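Local coordinates for glycosyl hydrolase family 2, TIM barrel domain protein (PDB 6DXU) that probably hydrolyses beta-glucuronides as a family 2 glycoside hydrolase of a human gut bacterium, releasing glucuronic acid, at residues A50-P53 and S59-V62; L199-F204 and E232-A237; M352-D357 and R617-K622; R469-N474 and M504-H509; D654-L659 and Q723-A728. All blocks are in the same frame, centred on the assembly; numbering follows the deposited sequence.

Contact 1: residues A50-P53 and S59-V62; sequences AVRP and SEAV
Arg52 and Glu60 make the main side-chain contact here, and they do so without pairing their charges. CG of Glu60, anti to its carbonyl carbon (chi1 -69°), rests on one face of the guanidinium group, toward its rim, with Arg52 NE and Glu60 CG 3.4 Å apart. The two chains cross at about a right angle, and the carboxylate plane stands 77° from that of the guanidinium. A bend at chi2 (93°) turns the carboxylate away, with Arg52 NE and Glu60 OE2 5.0 Å apart. The same CG also meets the carbonyl O of Pro53, at 3.7 Å.

Polar bridging is left to two waters in the plane of the guanidinium, at its edge. One accepts from Arg52 NE at 2.9 Å and donates to Glu60 O; the other accepts from Arg52 NH2 and donates to Val62 O at 2.7 Å.

Arg52 NH1 and Glu60 OE2 reach the second subunit, the first binding Asn435 and Asp436 of that chain and the second taking a hydrogen bond from its Asn435. Replacing the arginine by alanine removes the guanidinium, and both waters and Asp436 of the second subunit would probably lose a partner. The loop after helix 48-51 is thus joined by two waters to the 3-10 segment 59-61 and the residue that follows it, in the sugar-binding domain at a subunit interface.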
# COMPACT_ATOMS: atom_id res chain seq x y z
N ALA D 50 10.39 14.64 18.30
CA ALA D 50 10.59 16.07 18.14
C ALA D 50 9.80 16.90 19.14
O ALA D 50 10.20 18.04 19.43
CB ALA D 50 10.22 16.51 16.72
N VAL D 51 8.71 16.36 19.69
CA VAL D 51 7.76 17.15 20.48
C VAL D 51 7.51 16.57 21.87
O VAL D 51 6.78 17.19 22.65
CB VAL D 51 6.42 17.31 19.73
CG1 VAL D 51 6.63 18.06 18.42
CG2 VAL D 51 5.77 15.94 19.49
N ARG D 52 8.09 15.42 22.21
CA ARG D 52 7.80 14.81 23.50
C ARG D 52 8.43 15.59 24.65
O ARG D 52 9.44 16.28 24.47
CB ARG D 52 8.30 13.36 23.52
CG ARG D 52 9.83 13.21 23.40
CD ARG D 52 10.17 11.73 23.36
NE ARG D 52 11.58 11.46 23.10
CZ ARG D 52 12.07 10.23 22.98
NH1 ARG D 52 11.26 9.19 23.12
NH2 ARG D 52 13.35 10.05 22.71
N PRO D 53 7.87 15.48 25.86
CA PRO D 53 8.52 16.11 27.02
C PRO D 53 9.92 15.54 27.23
O PRO D 53 10.16 14.34 27.06
CB PRO D 53 7.60 15.77 28.19
CG PRO D 53 6.33 15.24 27.60
CD PRO D 53 6.64 14.76 26.22
N SER D 59 17.07 10.72 29.02
CA SER D 59 17.36 10.06 27.74
C SER D 59 16.79 10.85 26.57
O SER D 59 17.34 10.80 25.47
CB SER D 59 16.82 8.63 27.74
OG SER D 59 17.55 7.82 28.64
N GLU D 60 15.69 11.56 26.80
CA GLU D 60 15.09 12.40 25.76
C GLU D 60 15.94 13.61 25.41
O GLU D 60 15.71 14.22 24.36
CB GLU D 60 13.71 12.88 26.21
CG GLU D 60 12.66 11.79 26.30
CD GLU D 60 12.54 11.18 27.69
OE1 GLU D 60 13.49 11.32 28.50
OE2 GLU D 60 11.49 10.57 27.98
N ALA D 61 16.89 13.97 26.26
CA ALA D 61 17.73 15.15 26.06
C ALA D 61 18.88 14.91 25.09
O ALA D 61 19.63 15.85 24.80
CB ALA D 61 18.28 15.61 27.42
N VAL D 62 19.03 13.69 24.58
CA VAL D 62 19.92 13.38 23.46
C VAL D 62 19.05 12.78 22.36
O VAL D 62 18.00 12.19 22.65
CB VAL D 62 21.05 12.41 23.88
CG1 VAL D 62 21.96 13.04 24.95
CG2 VAL D 62 20.48 11.06 24.36
O HOH W 1 13.16 13.85 22.61
O HOH W 2 15.43 11.97 21.88

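Contact 2: residues L199-F204 and E232-A237; sequences LPEVSF and EDIRKA
Glu201 reaches across to both Glu232 and Ile234. Its chain, extended beyond CG, crosses each of them at about a right angle: OE1 comes within 4.0 Å of Glu232 CG, and OE2 within 3.9 Å of Ile234 CD1. The two carboxylates keep their distance, Glu201 OE1 and Glu232 OE1 being 5.0 Å apart; Asn105 gives Glu201 OE1 a hydrogen bond, and a long, weak ion pair of Glu232 OE2 with Arg107 may temper the like charges. The backbone of Glu201 is joined to the other segment by a water that donates to Glu201 O and accepts from Glu232 N, each at 2.7 Å.

Val202 supplies the apolar half. CG1 lies anti to the backbone N (chi1 -177°), and the other branch, CG2, is the one set against Ile234, 3.7 Å from both its CB and its CG1. Phe228, Pro261 and Val292 also touch Val202, so the valine reaches the hydrophobic interior while Ile234 covers it from the loop.

The chain here passes from strand 194-199 of the sugar-binding domain into strand 203-213; the loop 232-237 links strand 219-229 to strand 237-244. Contacts from Val202 to both strand 219-229 and strand 286-294 are those expected at one end of the immunoglobulin-like beta-sandwich of family 2 glycoside hydrolases.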
# COMPACT_ATOMS: atom_id res chain seq x y z
N LEU D 199 -2.79 35.27 5.70
CA LEU D 199 -3.71 35.66 4.65
C LEU D 199 -5.08 35.94 5.24
O LEU D 199 -5.46 35.33 6.24
CB LEU D 199 -3.85 34.56 3.58
CG LEU D 199 -2.56 34.21 2.83
CD1 LEU D 199 -2.81 32.94 2.03
CD2 LEU D 199 -2.15 35.38 1.92
N PRO D 200 -5.86 36.84 4.62
CA PRO D 200 -7.27 36.97 4.99
C PRO D 200 -8.07 35.80 4.41
O PRO D 200 -7.48 34.90 3.80
CB PRO D 200 -7.68 38.30 4.36
CG PRO D 200 -6.82 38.38 3.12
CD PRO D 200 -5.49 37.73 3.50
N GLU D 201 -9.39 35.83 4.56
CA GLU D 201 -10.23 34.75 4.05
C GLU D 201 -10.04 34.53 2.55
O GLU D 201 -9.95 33.39 2.09
CB GLU D 201 -11.70 35.04 4.35
CG GLU D 201 -12.10 34.79 5.78
CD GLU D 201 -13.53 35.22 6.07
OE1 GLU D 201 -14.22 34.50 6.82
OE2 GLU D 201 -13.98 36.26 5.52
N VAL D 202 -10.00 35.61 1.78
CA VAL D 202 -9.92 35.51 0.33
C VAL D 202 -8.60 36.12 -0.11
O VAL D 202 -8.34 37.29 0.19
CB VAL D 202 -11.09 36.21 -0.37
CG1 VAL D 202 -10.99 36.02 -1.88
CG2 VAL D 202 -12.42 35.68 0.15
N SER D 203 -7.81 35.36 -0.85
CA SER D 203 -6.54 35.86 -1.36
C SER D 203 -6.32 35.30 -2.76
O SER D 203 -7.19 34.64 -3.33
CB SER D 203 -5.39 35.50 -0.41
OG SER D 203 -5.30 34.10 -0.21
N PHE D 204 -5.14 35.58 -3.31
CA PHE D 204 -4.77 35.14 -4.65
C PHE D 204 -3.80 33.97 -4.53
O PHE D 204 -2.75 34.09 -3.89
CB PHE D 204 -4.14 36.28 -5.44
CG PHE D 204 -5.04 37.49 -5.59
CD1 PHE D 204 -4.80 38.66 -4.87
CD2 PHE D 204 -6.13 37.46 -6.45
CE1 PHE D 204 -5.63 39.77 -5.00
CE2 PHE D 204 -6.95 38.56 -6.59
CZ PHE D 204 -6.70 39.72 -5.86
N GLU D 232 -13.02 29.48 2.76
CA GLU D 232 -14.27 29.73 3.46
C GLU D 232 -15.46 29.87 2.53
O GLU D 232 -16.57 30.07 3.01
CB GLU D 232 -14.20 30.99 4.33
CG GLU D 232 -13.22 30.91 5.47
CD GLU D 232 -13.62 29.90 6.54
OE1 GLU D 232 -14.82 29.55 6.64
OE2 GLU D 232 -12.72 29.47 7.28
N ASP D 233 -15.25 29.78 1.21
CA ASP D 233 -16.36 29.81 0.24
C ASP D 233 -17.14 31.12 0.30
O ASP D 233 -18.37 31.14 0.18
CB ASP D 233 -17.27 28.59 0.45
CG ASP D 233 -18.35 28.48 -0.59
OD1 ASP D 233 -19.52 28.22 -0.21
OD2 ASP D 233 -18.04 28.68 -1.79
N ILE D 234 -16.42 32.24 0.45
CA ILE D 234 -17.03 33.56 0.30
C ILE D 234 -17.60 33.69 -1.10
O ILE D 234 -16.92 33.38 -2.09
CB ILE D 234 -15.98 34.66 0.59
CG1 ILE D 234 -15.37 34.50 2.00
CG2 ILE D 234 -16.59 36.06 0.41
CD1 ILE D 234 -16.39 34.38 3.11
N ARG D 235 -18.85 34.16 -1.21
CA ARG D 235 -19.54 34.11 -2.50
C ARG D 235 -19.26 35.31 -3.40
O ARG D 235 -19.35 35.18 -4.63
CB ARG D 235 -21.05 33.97 -2.31
CG ARG D 235 -21.46 32.79 -1.43
CD ARG D 235 -21.10 31.45 -2.03
NE ARG D 235 -21.56 30.33 -1.18
CZ ARG D 235 -22.79 29.84 -1.20
NH1 ARG D 235 -23.71 30.35 -2.02
NH2 ARG D 235 -23.12 28.84 -0.40
N LYS D 236 -18.94 36.47 -2.84
CA LYS D 236 -18.77 37.68 -3.62
C LYS D 236 -17.64 38.52 -3.05
O LYS D 236 -17.40 38.53 -1.84
CB LYS D 236 -20.06 38.50 -3.66
CG LYS D 236 -21.16 37.83 -4.45
CD LYS D 236 -22.33 38.76 -4.70
CE LYS D 236 -23.32 38.12 -5.66
NZ LYS D 236 -22.88 38.34 -7.06
N ALA D 237 -16.96 39.23 -3.94
CA ALA D 237 -15.94 40.19 -3.52
C ALA D 237 -15.87 41.29 -4.55
O ALA D 237 -16.34 41.15 -5.68
CB ALA D 237 -14.57 39.53 -3.36
O HOH W 3 -12.25 31.92 2.03

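Contact 3: residues M352-D357 and R617-K622; sequences MRMMKD and RDFTPK
Met354 makes every side-chain approach from helix 345-357 to the loop 617-622. The close part lies at the end of its chain, where CE is 3.5 Å from the carbonyl O of Phe619 and SD is 3.7 Å from that same oxygen. A bend at the last torsion (chi3 73°) turns the methyl out of the line of an otherwise extended chain.

The apolar contacts around this carbonyl are wider. Met354 CE and Pro621 CG are 4.1 Å apart, the methionine crossing the proline ring at about a right angle. Met354 SD lies 4.1 Å from Phe619 CB and 5.0 Å from the centroid of the Phe619 ring, 46° off the ring normal, an oblique Met-aromatic contact. A serine in its place removes the sulfur and methyl, and would probably open a gap between the helix and Pro621 and leave the Phe619 ring without its sulfur neighbour.

Beside this apolar patch, two polar pairs form within the segments. Arg353, which is exposed, grips Asp357 OD1 side-on with NE and NH1 from one face of the carboxylate. In the loop, Asp618 OD1 accepts from Thr620 N, making an Asx turn, and from Thr620 OG1 at 2.7 Å; both donors approach from the same face.

The loop leads directly into helix 623-632, whose Tyr625 hydrogen-bonds through its hydroxyl to Met354 O and whose Tyr626 touches Pro621. Phe619 also packs on Arg350 and Glu351 and meets the ring of His336, which places the loop along one flank of helix 345-357.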
# COMPACT_ATOMS: atom_id res chain seq x y z
N MET D 352 24.57 39.60 -7.77
CA MET D 352 23.97 40.01 -9.03
C MET D 352 24.43 41.41 -9.43
O MET D 352 24.60 41.69 -10.61
CB MET D 352 22.44 39.94 -8.94
CG MET D 352 21.89 38.51 -8.67
SD MET D 352 22.50 37.27 -9.83
CE MET D 352 21.82 37.92 -11.36
N ARG D 353 24.64 42.29 -8.45
CA ARG D 353 25.22 43.60 -8.75
C ARG D 353 26.63 43.46 -9.32
O ARG D 353 26.99 44.18 -10.26
CB ARG D 353 25.21 44.45 -7.48
CG ARG D 353 26.00 45.77 -7.61
CD ARG D 353 25.08 46.86 -8.13
NE ARG D 353 25.28 47.07 -9.55
CZ ARG D 353 24.37 47.62 -10.36
NH1 ARG D 353 24.65 47.79 -11.64
NH2 ARG D 353 23.19 47.99 -9.88
N MET D 354 27.44 42.55 -8.76
CA MET D 354 28.77 42.29 -9.31
C MET D 354 28.71 41.82 -10.76
O MET D 354 29.55 42.21 -11.59
CB MET D 354 29.50 41.23 -8.48
CG MET D 354 30.18 41.69 -7.21
SD MET D 354 31.13 40.30 -6.53
CE MET D 354 32.50 40.22 -7.67
N MET D 355 27.75 40.95 -11.08
CA MET D 355 27.58 40.50 -12.46
C MET D 355 27.25 41.66 -13.38
O MET D 355 27.84 41.81 -14.45
CB MET D 355 26.45 39.47 -12.57
CG MET D 355 26.77 38.14 -12.03
SD MET D 355 25.38 37.08 -12.48
CE MET D 355 25.81 35.69 -11.42
N LYS D 356 26.24 42.46 -13.01
CA LYS D 356 25.84 43.59 -13.84
C LYS D 356 27.00 44.56 -14.06
O LYS D 356 27.26 44.99 -15.19
CB LYS D 356 24.65 44.30 -13.19
CG LYS D 356 24.13 45.49 -13.96
CD LYS D 356 23.50 45.07 -15.26
CE LYS D 356 23.15 46.32 -16.07
NZ LYS D 356 22.27 46.01 -17.20
N ASP D 357 27.75 44.85 -13.00
CA ASP D 357 28.92 45.72 -13.11
C ASP D 357 30.01 45.12 -13.99
O ASP D 357 30.92 45.83 -14.41
CB ASP D 357 29.49 46.02 -11.72
CG ASP D 357 28.62 46.95 -10.91
OD1 ASP D 357 27.68 47.54 -11.49
OD2 ASP D 357 28.86 47.08 -9.70
N ARG D 617 34.68 32.03 -4.35
CA ARG D 617 33.46 31.60 -3.70
C ARG D 617 33.03 32.53 -2.57
O ARG D 617 31.89 32.43 -2.09
CB ARG D 617 33.65 30.15 -3.20
CG ARG D 617 32.37 29.41 -2.84
CD ARG D 617 32.65 27.92 -2.60
NE ARG D 617 31.48 27.17 -2.15
CZ ARG D 617 31.32 26.70 -0.92
NH1 ARG D 617 32.26 26.90 0.01
NH2 ARG D 617 30.21 26.02 -0.61
N ASP D 618 33.90 33.46 -2.16
CA ASP D 618 33.58 34.45 -1.14
C ASP D 618 33.34 35.85 -1.70
O ASP D 618 33.33 36.82 -0.94
CB ASP D 618 34.69 34.48 -0.08
CG ASP D 618 36.01 35.01 -0.63
OD1 ASP D 618 36.10 35.32 -1.85
OD2 ASP D 618 36.97 35.10 0.15
N PHE D 619 33.18 35.98 -3.02
CA PHE D 619 32.95 37.22 -3.79
C PHE D 619 34.24 37.94 -4.17
O PHE D 619 34.15 39.01 -4.80
CB PHE D 619 32.02 38.23 -3.08
CG PHE D 619 30.59 37.80 -2.99
CD1 PHE D 619 30.00 37.11 -4.04
CD2 PHE D 619 29.83 38.09 -1.86
CE1 PHE D 619 28.66 36.71 -3.97
CE2 PHE D 619 28.49 37.70 -1.78
CZ PHE D 619 27.90 37.01 -2.84
N THR D 620 35.41 37.44 -3.81
CA THR D 620 36.63 38.15 -4.20
C THR D 620 36.82 38.03 -5.71
O THR D 620 36.92 36.90 -6.22
CB THR D 620 37.86 37.59 -3.49
OG1 THR D 620 37.62 37.56 -2.08
CG2 THR D 620 39.09 38.49 -3.79
N PRO D 621 36.87 39.13 -6.45
CA PRO D 621 37.07 39.02 -7.90
C PRO D 621 38.43 38.43 -8.22
O PRO D 621 39.43 38.74 -7.56
CB PRO D 621 36.96 40.47 -8.38
CG PRO D 621 36.42 41.25 -7.23
CD PRO D 621 36.78 40.53 -6.00
N LYS D 622 38.47 37.57 -9.23
CA LYS D 622 39.72 37.11 -9.81
C LYS D 622 40.18 38.09 -10.89
O LYS D 622 39.45 39.00 -11.28
CB LYS D 622 39.57 35.70 -10.40
CG LYS D 622 39.18 34.62 -9.39
CD LYS D 622 39.33 33.24 -10.02
CE LYS D 622 38.54 32.18 -9.29
NZ LYS D 622 38.58 30.89 -10.04

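Contact 4: residues R469-N474 and M504-H509; sequences RCEFCN and MQKVKH
Lys506 NZ has two carboxylate partners. The stronger is Glu503, just before the turn, with which it forms a salt bridge; across the contact it meets Glu471 OE2 at 3.9 Å, a long salt bridge. Both side chains arrive stretched out. The extended chain of Glu471 starts anti to its amide nitrogen (chi1 -170°) and carries the carboxylate away from the 3-10 turn, to meet a lysine that is extended beyond CG. As both residues are exposed at the surface, this long pair is likely to contribute modestly, chiefly by electrostatic attraction.

Beside the charged pair, Asn474 and Val507 pack together. The flat amide end of the asparagine meets a methyl: Asn474 ND2 is 3.9 Å from Val507 CG1, and Asn474 CB is 4.1 Å from the same methyl. Asn474 holds CG between its backbone N and carbonyl carbon (chi1 71°), which directs the amide at the valine. Tyr480 of strand 479-481 touches both residues and backs the patch.

Each segment is internally braced. Cys473 N bonds to Cys470 O at 2.9 Å and Asn474 N to Glu471 O at 3.0 Å, while Met504 to Val507 form a type I beta turn. The contact thus joins two loops of the TIM barrel, one following strand 464-468 and the other leading from helix 496-504 toward strand 512-513, on the two sides of strand 479-481 in sequence.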
# COMPACT_ATOMS: atom_id res chain seq x y z
N ARG D 469 23.90 19.93 -24.78
CA ARG D 469 24.67 18.71 -25.03
C ARG D 469 23.82 17.43 -24.92
O ARG D 469 23.92 16.63 -23.99
CB ARG D 469 25.90 18.59 -24.11
CG ARG D 469 26.97 17.70 -24.75
CD ARG D 469 27.97 17.19 -23.73
NE ARG D 469 27.55 15.90 -23.19
CZ ARG D 469 28.33 15.13 -22.43
NH1 ARG D 469 29.56 15.53 -22.12
NH2 ARG D 469 27.86 13.97 -21.97
N CYS D 470 22.99 17.25 -25.94
CA CYS D 470 22.38 15.94 -26.19
C CYS D 470 22.06 15.92 -27.69
O CYS D 470 20.96 16.30 -28.10
CB CYS D 470 21.15 15.71 -25.33
SG CYS D 470 20.49 14.03 -25.51
N GLU D 471 23.05 15.52 -28.48
CA GLU D 471 22.95 15.69 -29.93
C GLU D 471 21.76 14.91 -30.50
O GLU D 471 21.09 15.40 -31.42
CB GLU D 471 24.25 15.25 -30.61
CG GLU D 471 24.29 15.62 -32.09
CD GLU D 471 25.69 15.54 -32.68
OE1 GLU D 471 26.47 14.68 -32.23
OE2 GLU D 471 26.00 16.35 -33.58
N PHE D 472 21.46 13.73 -29.96
CA PHE D 472 20.35 12.96 -30.50
C PHE D 472 18.98 13.52 -30.11
O PHE D 472 17.97 12.93 -30.50
CB PHE D 472 20.46 11.48 -30.10
CG PHE D 472 20.35 11.22 -28.61
CD1 PHE D 472 19.11 11.11 -27.99
CD2 PHE D 472 21.48 11.00 -27.85
CE1 PHE D 472 19.00 10.85 -26.63
CE2 PHE D 472 21.39 10.74 -26.49
CZ PHE D 472 20.16 10.66 -25.87
N CYS D 473 18.94 14.63 -29.37
CA CYS D 473 17.71 15.37 -29.14
C CYS D 473 17.74 16.76 -29.77
O CYS D 473 16.87 17.59 -29.46
CB CYS D 473 17.43 15.50 -27.63
SG CYS D 473 16.86 13.97 -26.80
N ASN D 474 18.72 17.06 -30.63
CA ASN D 474 18.84 18.46 -31.05
C ASN D 474 17.76 18.90 -32.04
O ASN D 474 17.69 20.09 -32.37
CB ASN D 474 20.25 18.75 -31.60
CG ASN D 474 20.52 18.11 -32.96
OD1 ASN D 474 19.73 17.31 -33.47
ND2 ASN D 474 21.68 18.43 -33.53
N MET D 504 27.04 26.08 -35.21
CA MET D 504 25.80 26.83 -35.40
C MET D 504 25.02 26.33 -36.61
O MET D 504 23.79 26.46 -36.64
CB MET D 504 26.11 28.33 -35.52
CG MET D 504 26.74 28.78 -36.82
SD MET D 504 25.55 29.01 -38.17
CE MET D 504 24.67 30.47 -37.63
N GLN D 505 25.70 25.77 -37.62
CA GLN D 505 25.04 25.31 -38.83
C GLN D 505 24.22 24.03 -38.62
O GLN D 505 23.41 23.67 -39.49
CB GLN D 505 26.08 25.07 -39.93
CG GLN D 505 26.85 26.33 -40.34
CD GLN D 505 27.88 26.04 -41.42
OE1 GLN D 505 29.08 25.93 -41.15
NE2 GLN D 505 27.41 25.93 -42.66
N LYS D 506 24.43 23.34 -37.50
CA LYS D 506 23.72 22.08 -37.27
C LYS D 506 22.30 22.27 -36.75
O LYS D 506 21.51 21.33 -36.78
CB LYS D 506 24.50 21.21 -36.28
CG LYS D 506 25.89 20.84 -36.76
CD LYS D 506 26.58 19.93 -35.76
CE LYS D 506 28.03 19.68 -36.15
NZ LYS D 506 28.69 18.75 -35.18
N VAL D 507 21.95 23.47 -36.28
CA VAL D 507 20.67 23.68 -35.62
C VAL D 507 20.06 24.99 -36.11
O VAL D 507 20.76 25.88 -36.60
CB VAL D 507 20.81 23.68 -34.07
CG1 VAL D 507 21.17 22.28 -33.55
CG2 VAL D 507 21.86 24.71 -33.63
N LYS D 508 18.75 25.11 -35.92
CA LYS D 508 18.07 26.32 -36.35
C LYS D 508 18.48 27.52 -35.50
O LYS D 508 18.77 28.60 -36.04
CB LYS D 508 16.55 26.11 -36.30
CG LYS D 508 15.74 27.24 -36.86
CD LYS D 508 14.27 26.84 -36.92
CE LYS D 508 13.40 27.98 -37.40
NZ LYS D 508 11.95 27.72 -37.24
N HIS D 509 18.54 27.34 -34.17
CA HIS D 509 18.90 28.42 -33.26
C HIS D 509 20.01 27.92 -32.35
O HIS D 509 19.78 27.06 -31.49
CB HIS D 509 17.69 28.87 -32.43
CG HIS D 509 16.53 29.31 -33.26
ND1 HIS D 509 16.64 30.29 -34.23
CD2 HIS D 509 15.23 28.92 -33.26
CE1 HIS D 509 15.46 30.48 -34.80
NE2 HIS D 509 14.59 29.66 -34.23

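Contact 5: residues D654-L659 and Q723-A728; sequences DRKEIL and QEYQTA
The ring of Tyr725 is met obliquely by Lys656, whose CG and CD both lie 3.9 Å from Tyr725 CE1. The ring of Tyr697 meets it as well, the two planes inclined by about 35°. This is packing between two sheets in a beta-sandwich-like domain: Lys656 belongs to strand 655-662 and Tyr725 to strand 715-726, with the CA atoms of Lys656 and Tyr725 10.1 Å apart.

Tyr725 bridges that separation because its CG stands anti to the amide nitrogen (chi1 -172°), directing the ring at the facing strand. Lys656 bends at both chi2 and chi3; its methylenes pass obliquely by the phenol, while NZ is bonded elsewhere, to Trp649 O and in a salt bridge with Glu526.

At the phenol end, the hydroxyl is hydrogen-bonded to Gly651 O, and the backbone N of the same glycine donates to Asp654 OD2. Both residues are thus tied to Gly651, the tyrosine through its carbonyl and the aspartate through its amide. From segment 654-659 the nearest atoms to Tyr725 OH are carbons, Lys656 CD at 3.6 Å and Asp654 CB at 3.7 Å.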
# COMPACT_ATOMS: atom_id res chain seq x y z
N ASP D 654 65.49 41.38 -17.83
CA ASP D 654 64.53 40.84 -18.79
C ASP D 654 63.34 41.78 -18.90
O ASP D 654 62.87 42.33 -17.90
CB ASP D 654 64.02 39.46 -18.36
CG ASP D 654 64.99 38.34 -18.69
OD1 ASP D 654 66.11 38.64 -19.14
OD2 ASP D 654 64.61 37.16 -18.48
N ARG D 655 62.83 41.95 -20.11
CA ARG D 655 61.66 42.79 -20.32
C ARG D 655 60.41 41.92 -20.14
O ARG D 655 60.14 41.02 -20.94
CB ARG D 655 61.71 43.48 -21.67
CG ARG D 655 62.70 44.65 -21.68
CD ARG D 655 62.57 45.51 -22.91
NE ARG D 655 63.26 46.79 -22.79
CZ ARG D 655 64.57 46.96 -22.97
NH1 ARG D 655 65.35 45.92 -23.26
NH2 ARG D 655 65.11 48.16 -22.85
N LYS D 656 59.69 42.16 -19.05
CA LYS D 656 58.53 41.36 -18.69
C LYS D 656 57.27 41.93 -19.30
O LYS D 656 57.06 43.15 -19.31
CB LYS D 656 58.38 41.30 -17.17
CG LYS D 656 59.63 40.86 -16.44
CD LYS D 656 60.09 39.50 -16.91
CE LYS D 656 59.05 38.43 -16.60
NZ LYS D 656 59.55 37.06 -16.86
N GLU D 657 56.41 41.04 -19.79
CA GLU D 657 55.14 41.46 -20.35
C GLU D 657 54.20 41.92 -19.23
O GLU D 657 54.05 41.23 -18.21
CB GLU D 657 54.51 40.32 -21.14
CG GLU D 657 53.24 40.73 -21.88
CD GLU D 657 52.77 39.66 -22.85
OE1 GLU D 657 52.59 38.51 -22.43
OE2 GLU D 657 52.58 39.97 -24.05
N ILE D 658 53.60 43.09 -19.43
CA ILE D 658 52.58 43.64 -18.54
C ILE D 658 51.32 43.85 -19.36
O ILE D 658 51.37 44.50 -20.41
CB ILE D 658 53.04 44.97 -17.90
CG1 ILE D 658 54.28 44.74 -17.02
CG2 ILE D 658 51.91 45.60 -17.10
CD1 ILE D 658 54.89 46.04 -16.49
N LEU D 659 50.21 43.27 -18.90
CA LEU D 659 48.91 43.39 -19.55
C LEU D 659 48.03 44.32 -18.74
O LEU D 659 48.00 44.25 -17.51
CB LEU D 659 48.23 42.01 -19.69
CG LEU D 659 49.01 40.90 -20.39
CD1 LEU D 659 48.18 39.62 -20.45
CD2 LEU D 659 49.44 41.36 -21.78
N GLN D 723 54.75 45.02 -7.17
CA GLN D 723 55.22 43.67 -7.37
C GLN D 723 56.72 43.59 -7.11
O GLN D 723 57.48 44.47 -7.53
CB GLN D 723 54.96 43.17 -8.80
CG GLN D 723 53.50 43.03 -9.16
CD GLN D 723 53.33 42.44 -10.54
OE1 GLN D 723 53.69 43.06 -11.54
NE2 GLN D 723 52.81 41.21 -10.61
N GLU D 724 57.12 42.53 -6.43
CA GLU D 724 58.52 42.19 -6.28
C GLU D 724 58.98 41.40 -7.50
O GLU D 724 58.21 40.67 -8.13
CB GLU D 724 58.73 41.37 -5.02
CG GLU D 724 60.17 41.36 -4.54
CD GLU D 724 60.38 40.45 -3.35
OE1 GLU D 724 59.41 40.21 -2.61
OE2 GLU D 724 61.52 39.96 -3.18
N TYR D 725 60.27 41.54 -7.82
CA TYR D 725 60.87 40.81 -8.92
C TYR D 725 62.06 40.02 -8.39
O TYR D 725 62.96 40.59 -7.76
CB TYR D 725 61.29 41.76 -10.05
CG TYR D 725 61.76 41.06 -11.31
CD1 TYR D 725 60.89 40.26 -12.05
CD2 TYR D 725 63.06 41.23 -11.78
CE1 TYR D 725 61.32 39.62 -13.21
CE2 TYR D 725 63.49 40.59 -12.93
CZ TYR D 725 62.62 39.79 -13.64
OH TYR D 725 63.04 39.17 -14.80
N GLN D 726 62.06 38.72 -8.64
CA GLN D 726 63.07 37.82 -8.11
C GLN D 726 63.89 37.26 -9.27
O GLN D 726 63.32 36.70 -10.20
CB GLN D 726 62.44 36.67 -7.31
CG GLN D 726 63.43 35.60 -6.87
CD GLN D 726 62.80 34.55 -5.96
OE1 GLN D 726 62.05 34.89 -5.04
NE2 GLN D 726 63.10 33.28 -6.22
N THR D 727 65.21 37.43 -9.20
CA THR D 727 66.08 36.86 -10.21
C THR D 727 66.72 35.54 -9.78
O THR D 727 67.21 34.80 -10.63
CB THR D 727 67.19 37.86 -10.60
OG1 THR D 727 67.89 38.29 -9.44
CG2 THR D 727 66.57 39.08 -11.27
N ALA D 728 66.73 35.23 -8.48
CA ALA D 728 67.31 33.98 -8.01
C ALA D 728 66.47 32.78 -8.46
O ALA D 728 65.24 32.80 -8.37
CB ALA D 728 67.41 33.99 -6.49

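How the contacts relate
The five contacts are spread over the chain, and within it none touches another. Contacts 1 and 2, whose centres are 40 Å apart, concern the N-terminal beta domains, and both meet neighbouring subunits: contact 1 the second, contact 2 the third, where Asp233 binds Arg446 of that copy and Arg235 packs on its Phe472, a residue of the segment 469-474 used in contact 4. Contacts 3 and 4 belong to the catalytic barrel region, contact 4 being nested in sequence inside the loop closed by contact 3, with centres 32 Å apart. Contact 5 is nearest to contact 3, about 12 Å between nearest atoms. None includes a residue of either bicine pocket or sodium site.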